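PDB 2CX0: PUA domain-containing protein from Aeropyrum pernix, which is of unknown function but carries a PUA domain, probably binds RNA and may take part in translation initiation. Local coordinates for residues A[2-5]-A[9-12]; A[14-17]-A[21-24]; A[130-133]-A[138-141]. One frame throughout, in Å; residues are numbered along the deposited sequence.

Interaction 1 (A[2-5]-A[9-12])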
loop_
_atom_site.group_PDB
_atom_site.type_symbol
_atom_site.label_atom_id
_atom_site.label_comp_id
_atom_site.label_asym_id
_atom_site.label_seq_id
_atom_site.Cartn_x
_atom_site.Cartn_y
_atom_site.Cartn_z
HETATM N N MSE A 2 -15.213 -16.695 8.549
HETATM C CA MSE A 2 -16.109 -15.945 7.659
HETATM C C MSE A 2 -16.132 -14.550 8.242
HETATM O O MSE A 2 -15.980 -14.366 9.442
HETATM C CB MSE A 2 -17.547 -16.513 7.625
HETATM C CG MSE A 2 -17.750 -17.907 6.939
HETATM SE SE MSE A 2 -19.527 -17.909 6.141
HETATM C CE MSE A 2 -19.621 -19.801 5.944
ATOM N N LEU A 3 -16.311 -13.554 7.403
ATOM C CA LEU A 3 -16.369 -12.239 7.956
ATOM C C LEU A 3 -17.359 -11.467 7.129
ATOM O O LEU A 3 -17.785 -11.934 6.061
ATOM C CB LEU A 3 -14.991 -11.574 7.949
ATOM C CG LEU A 3 -14.247 -11.330 6.627
ATOM C CD1 LEU A 3 -14.910 -10.149 5.866
ATOM C CD2 LEU A 3 -12.713 -10.993 6.956
ATOM N N TRP A 4 -17.781 -10.314 7.623
ATOM C CA TRP A 4 -18.710 -9.492 6.817
ATOM C C TRP A 4 -18.129 -8.075 6.847
ATOM O O TRP A 4 -17.971 -7.482 7.937
ATOM C CB TRP A 4 -20.134 -9.527 7.406
ATOM C CG TRP A 4 -21.170 -9.044 6.438
ATOM C CD1 TRP A 4 -21.139 -7.880 5.687
ATOM C CD2 TRP A 4 -22.360 -9.756 6.031
ATOM N NE1 TRP A 4 -22.225 -7.849 4.829
ATOM C CE2 TRP A 4 -22.989 -8.970 5.018
ATOM C CE3 TRP A 4 -22.946 -10.978 6.423
ATOM C CZ2 TRP A 4 -24.176 -9.362 4.387
ATOM C CZ3 TRP A 4 -24.137 -11.387 5.789
ATOM C CH2 TRP A 4 -24.738 -10.569 4.771
ATOM N N ALA A 5 -17.730 -7.585 5.676
ATOM C CA ALA A 5 -17.106 -6.262 5.587
ATOM C C ALA A 5 -17.950 -5.259 4.859
ATOM O O ALA A 5 -18.788 -5.627 4.040
ATOM C CB ALA A 5 -15.727 -6.358 4.888
ATOM N N GLY A 9 -18.977 -7.043 1.652
ATOM C CA GLY A 9 -19.941 -7.976 2.190
ATOM C C GLY A 9 -19.387 -9.235 2.821
ATOM O O GLY A 9 -18.281 -9.255 3.344
ATOM N N LEU A 10 -20.157 -10.313 2.760
ATOM C CA LEU A 10 -19.739 -11.565 3.373
ATOM C C LEU A 10 -18.521 -12.181 2.678
ATOM O O LEU A 10 -18.450 -12.214 1.446
ATOM C CB LEU A 10 -20.920 -12.540 3.341
ATOM C CG LEU A 10 -20.582 -13.921 3.868
ATOM C CD1 LEU A 10 -20.729 -13.914 5.417
ATOM C CD2 LEU A 10 -21.519 -14.940 3.178
ATOM N N ALA A 11 -17.532 -12.605 3.452
ATOM C CA ALA A 11 -16.374 -13.246 2.873
ATOM C C ALA A 11 -16.089 -14.555 3.576
ATOM O O ALA A 11 -16.091 -14.605 4.799
ATOM C CB ALA A 11 -15.072 -12.307 2.925
ATOM N N ARG A 12 -15.842 -15.602 2.779
ATOM C CA ARG A 12 -15.472 -16.913 3.323
ATOM C C ARG A 12 -13.945 -16.946 3.268
ATOM O O ARG A 12 -13.334 -16.726 2.194
ATOM C CB ARG A 12 -16.055 -18.032 2.466
ATOM C CG ARG A 12 -17.536 -18.177 2.758
ATOM C CD ARG A 12 -18.319 -18.884 1.659
ATOM N NE ARG A 12 -19.766 -18.592 1.744
ATOM C CZ ARG A 12 -20.594 -19.088 2.667
ATOM N NH1 ARG A 12 -20.113 -19.906 3.586
ATOM N NH2 ARG A 12 -21.899 -18.785 2.700
#
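M2 pairs with R12 at the start of an antiparallel β-hairpin, strand 2-5 against the start of strand 9-17, whose short segments run at 156° to one another. M2 (selenomethionine) has CG anti to its carbonyl carbon, chi1 -69°, and this lays its chain alongside that of R12, with SE over one face of the guanidinium; the closer approach of its methyl is doubtful in the model. L3 follows as a hydrogen-bonded pair with A11: L3 N donates to A11 O at 2.8 Å, and L3 O accepts A11 N at 2.7 Å. On the other face of the sheet from M2 and W4, L3 CD1 rests on A11 CB at 3.7 Å. W4, non-hydrogen-bonded with L10, lays one indole face over the G9-L10 peptide, and L10 CB stands 4.1 Å from the centroid of the six-membered ring of W4, a CH-pi contact only 14° off the normal. A5 closes the ladder with G9: A5 N reaches G9 O at 2.9 Å, and A5 O takes G9 N. G9 has a positive phi, a backbone conformation in which a CB would collide with the carbonyl oxygen of the residue before it. L3 packs on L178, E181 and V182 of helix 174-183, A5 also touches E181, and R12 passes the sheet on through backbone bonds to R51 of strand 45-51.

Interaction 2 (A[14-17]-A[21-24])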
loop_
_atom_site.group_PDB
_atom_site.type_symbol
_atom_site.label_atom_id
_atom_site.label_comp_id
_atom_site.label_asym_id
_atom_site.label_seq_id
_atom_site.Cartn_x
_atom_site.Cartn_y
_atom_site.Cartn_z
ATOM N N GLU A 14 -10.030 -18.714 4.079
ATOM C CA GLU A 14 -9.177 -19.895 4.186
ATOM C C GLU A 14 -7.797 -19.344 4.541
ATOM O O GLU A 14 -7.285 -18.507 3.801
ATOM C CB GLU A 14 -9.055 -20.628 2.861
ATOM C CG GLU A 14 -10.163 -21.573 2.590
ATOM C CD GLU A 14 -9.801 -22.552 1.498
ATOM O OE1 GLU A 14 -9.309 -22.089 0.442
ATOM O OE2 GLU A 14 -10.003 -23.772 1.704
ATOM N N ALA A 15 -7.203 -19.776 5.658
ATOM C CA ALA A 15 -5.891 -19.254 6.069
ATOM C C ALA A 15 -4.912 -20.419 6.245
ATOM O O ALA A 15 -5.338 -21.527 6.542
ATOM C CB ALA A 15 -6.030 -18.507 7.399
ATOM N N ARG A 16 -3.621 -20.177 6.042
ATOM C CA ARG A 16 -2.610 -21.219 6.257
ATOM C C ARG A 16 -1.282 -20.517 6.506
ATOM O O ARG A 16 -1.087 -19.360 6.163
ATOM C CB ARG A 16 -2.474 -22.173 5.054
ATOM C CG ARG A 16 -1.894 -21.553 3.827
ATOM C CD ARG A 16 -1.662 -22.599 2.763
ATOM N NE ARG A 16 -1.093 -22.072 1.511
ATOM C CZ ARG A 16 0.174 -21.722 1.348
ATOM N NH1 ARG A 16 1.043 -21.816 2.357
ATOM N NH2 ARG A 16 0.597 -21.347 0.156
ATOM N N ALA A 17 -0.363 -21.233 7.139
ATOM C CA ALA A 17 0.963 -20.698 7.441
ATOM C C ALA A 17 1.723 -20.698 6.152
ATOM O O ALA A 17 1.399 -21.479 5.245
ATOM C CB ALA A 17 1.654 -21.579 8.518
ATOM N N LYS A 21 9.904 -22.134 2.465
ATOM C CA LYS A 21 10.352 -21.655 1.152
ATOM C C LYS A 21 9.575 -20.368 0.767
ATOM O O LYS A 21 10.131 -19.456 0.173
ATOM C CB LYS A 21 10.097 -22.712 0.078
ATOM C CG LYS A 21 10.561 -22.304 -1.328
ATOM C CD LYS A 21 10.275 -23.434 -2.348
ATOM C CE LYS A 21 10.627 -23.012 -3.779
ATOM N NZ LYS A 21 10.308 -24.057 -4.795
ATOM N N GLU A 22 8.281 -20.334 1.093
ATOM C CA GLU A 22 7.454 -19.176 0.778
ATOM C C GLU A 22 7.928 -17.947 1.562
ATOM O O GLU A 22 7.908 -16.849 1.055
ATOM C CB GLU A 22 5.958 -19.464 1.076
ATOM C CG GLU A 22 5.316 -20.448 0.120
ATOM C CD GLU A 22 3.840 -20.736 0.465
ATOM O OE1 GLU A 22 3.559 -21.112 1.637
ATOM O OE2 GLU A 22 2.975 -20.589 -0.432
ATOM N N ARG A 23 8.327 -18.112 2.811
ATOM C CA ARG A 23 8.796 -16.973 3.565
ATOM C C ARG A 23 10.085 -16.451 2.932
ATOM O O ARG A 23 10.302 -15.230 2.819
ATOM C CB ARG A 23 9.048 -17.379 5.015
ATOM C CG ARG A 23 9.661 -16.287 5.877
ATOM C CD ARG A 23 10.199 -16.852 7.225
ATOM N NE ARG A 23 9.084 -17.274 8.074
ATOM C CZ ARG A 23 8.443 -16.454 8.910
ATOM N NH1 ARG A 23 8.819 -15.182 9.013
ATOM N NH2 ARG A 23 7.402 -16.892 9.616
ATOM N N ARG A 24 10.972 -17.364 2.539
ATOM C CA ARG A 24 12.235 -16.959 1.905
ATOM C C ARG A 24 11.968 -16.174 0.616
ATOM O O ARG A 24 12.530 -15.090 0.372
ATOM C CB ARG A 24 13.100 -18.195 1.570
ATOM C CG ARG A 24 13.551 -18.889 2.806
ATOM C CD ARG A 24 14.437 -20.151 2.652
ATOM N NE ARG A 24 14.984 -20.296 3.999
ATOM C CZ ARG A 24 16.229 -19.981 4.369
ATOM N NH1 ARG A 24 16.599 -20.106 5.641
ATOM N NH2 ARG A 24 17.131 -19.636 3.459
#
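R16 and E22 meet across a wide backbone gap: the nearest CA atoms of strand segment 14-17 and helix segment 21-24, those of A17 and E22, are 9.4 Å apart, so long side chains must span it. The motif is a bidentate, end-on arginine-glutamate salt bridge, joining the end of strand 9-17 to the first turn of helix 20-30, the element that follows it in the chain. R16 NH1 donates to E22 OE1 at 2.7 Å and R16 NH2 to E22 OE2 at 2.6 Å. Each carboxylate oxygen uses its syn lone pair, and both oxygens lie in the guanidinium plane; the two flat groups are 5° from coplanar, an edge-to-edge fit in which charge attraction adds to two nearly straight hydrogen bonds.

The two side chains come from opposite directions. R16 leaves the strand with CG between its backbone N and carbonyl carbon, chi1 68°, then runs extended from CG to NE, which carries the guanidinium across the gap toward helix 20-30. E22 points toward it from the helix and is extended beyond CG. The site is at the surface, and nothing but R16 and E22 carries the bridge across the two segments. S19 N also hydrogen-bonds E22 OE1, and R16 is paired through its backbone with L47 of strand 45-51. R16 NH1 has a second, weak bond, to A17 O at 2.9 Å, bent to 128° at the hydrogen.

Interaction 3 (A[130-133]-A[138-141])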
loop_
_atom_site.group_PDB
_atom_site.type_symbol
_atom_site.label_atom_id
_atom_site.label_comp_id
_atom_site.label_asym_id
_atom_site.label_seq_id
_atom_site.Cartn_x
_atom_site.Cartn_y
_atom_site.Cartn_z
ATOM N N ALA A 130 4.190 5.772 -1.030
ATOM C CA ALA A 130 2.908 6.012 -0.383
ATOM C C ALA A 130 2.627 7.503 -0.412
ATOM O O ALA A 130 3.575 8.290 -0.305
ATOM C CB ALA A 130 2.911 5.549 1.119
ATOM N N ALA A 131 1.348 7.873 -0.544
ATOM C CA ALA A 131 0.965 9.279 -0.506
ATOM C C ALA A 131 0.329 9.534 0.869
ATOM O O ALA A 131 -0.610 8.831 1.256
ATOM C CB ALA A 131 -0.044 9.610 -1.593
ATOM N N LEU A 132 0.792 10.593 1.553
ATOM C CA LEU A 132 0.281 10.893 2.900
ATOM C C LEU A 132 -0.269 12.319 2.966
ATOM O O LEU A 132 0.326 13.280 2.421
ATOM C CB LEU A 132 1.423 10.863 3.952
ATOM C CG LEU A 132 1.827 9.510 4.552
ATOM C CD1 LEU A 132 2.119 8.470 3.418
ATOM C CD2 LEU A 132 3.160 9.770 5.375
ATOM N N TYR A 133 -1.378 12.469 3.666
ATOM C CA TYR A 133 -1.934 13.842 3.858
ATOM C C TYR A 133 -0.859 14.533 4.718
ATOM O O TYR A 133 -0.513 14.019 5.801
ATOM C CB TYR A 133 -3.252 13.733 4.637
ATOM C CG TYR A 133 -3.827 15.077 5.029
ATOM C CD1 TYR A 133 -3.610 16.219 4.234
ATOM C CD2 TYR A 133 -4.624 15.209 6.169
ATOM C CE1 TYR A 133 -4.200 17.485 4.583
ATOM C CE2 TYR A 133 -5.210 16.443 6.517
ATOM C CZ TYR A 133 -5.000 17.561 5.733
ATOM O OH TYR A 133 -5.603 18.737 6.126
ATOM N N THR A 138 -1.228 11.046 7.547
ATOM C CA THR A 138 -2.060 9.846 7.375
ATOM C C THR A 138 -1.850 9.263 5.963
ATOM O O THR A 138 -2.035 9.958 4.970
ATOM C CB THR A 138 -3.574 10.185 7.465
ATOM O OG1 THR A 138 -3.869 10.721 8.748
ATOM C CG2 THR A 138 -4.447 8.938 7.184
ATOM N N PRO A 139 -1.484 7.988 5.874
ATOM C CA PRO A 139 -1.305 7.394 4.551
ATOM C C PRO A 139 -2.698 7.264 3.925
ATOM O O PRO A 139 -3.668 6.813 4.574
ATOM C CB PRO A 139 -0.683 6.018 4.851
ATOM C CG PRO A 139 -0.103 6.198 6.242
ATOM C CD PRO A 139 -1.121 7.028 6.936
ATOM N N VAL A 140 -2.825 7.713 2.675
ATOM C CA VAL A 140 -4.124 7.582 2.019
ATOM C C VAL A 140 -4.103 6.695 0.761
ATOM O O VAL A 140 -5.155 6.240 0.284
ATOM C CB VAL A 140 -4.734 8.998 1.651
ATOM C CG1 VAL A 140 -4.956 9.814 2.929
ATOM C CG2 VAL A 140 -3.791 9.748 0.780
HETATM N N MSE A 141 -2.919 6.473 0.189
HETATM C CA MSE A 141 -2.851 5.654 -1.007
HETATM C C MSE A 141 -1.428 5.090 -1.165
HETATM O O MSE A 141 -0.438 5.687 -0.731
HETATM C CB MSE A 141 -3.215 6.502 -2.221
HETATM C CG MSE A 141 -3.096 5.763 -3.645
HETATM SE SE MSE A 141 -1.336 6.125 -4.467
HETATM C CE MSE A 141 -1.848 7.850 -5.327
#
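L132 crosses P139 at a slant, the leucine's CD1 lying 3.8 Å from the CA of P139 and 4.0 Å from its CB. The first torsion of L132, chi1 -84° with CG anti to the carbonyl carbon, sets CG beside P139, and the second brings CD1 against it. The two residues form a non-hydrogen-bonded antiparallel pair in the hairpin of strands 128-133 and 138-145, within the PUA domain. On the other face of the sheet A131 meets two residues at once: its CB is 4.4 Å from CG2 of V140 and 4.5 Å from CB of M141 (selenomethionine). V140 and M141 are both set opposite the single residue A131, the definition of a classic beta bulge, which shifts the register by one. The backbone bears this out: A131 O takes V140 N at 2.9 Å in an almost straight bond, and M141 N only weakly, whereas A131 N donates to M141 O at 2.8 Å. V140 CG2 also leans against A131 O, at 3.3 Å. Beyond the bulge, Y133 N bonds T138 O, while the Y133 ring extends to K99 and A102 of helix 99-107, its side chain about 4 Å from a sulfate that probably came from the crystallisation liquor. Replacing L132 by an alanine would probably leave the side of P139 that it covers without an apolar partner and open a gap in this face of the hairpin. P139 also packs on L80 and L83, and A131 and V140 on L105. Main-chain bonds and apolar packing thus hold the hairpin, as suits residues that are mostly buried.

Overall arrangement
Interactions 1 and 2 share strand 9-17: the first ties its start to strand 2-5 of the antiparallel sheet, the second ties its end to helix 20-30. Their centres are 22 Å apart. Interaction 3 belongs to the other, mixed sheet, its centre 26 Å from that of interaction 1 and 29 Å from that of interaction 2, which lies on the opposite side of the chain's centre. Burial follows place: interaction 3 is buried and interaction 1 partly so, while interaction 2 is on the surface. Chemistry follows too. Both hairpins rely on backbone ladders, with a regular register in interaction 1 and a bulge in interaction 3, whereas interaction 2 depends on paired charges.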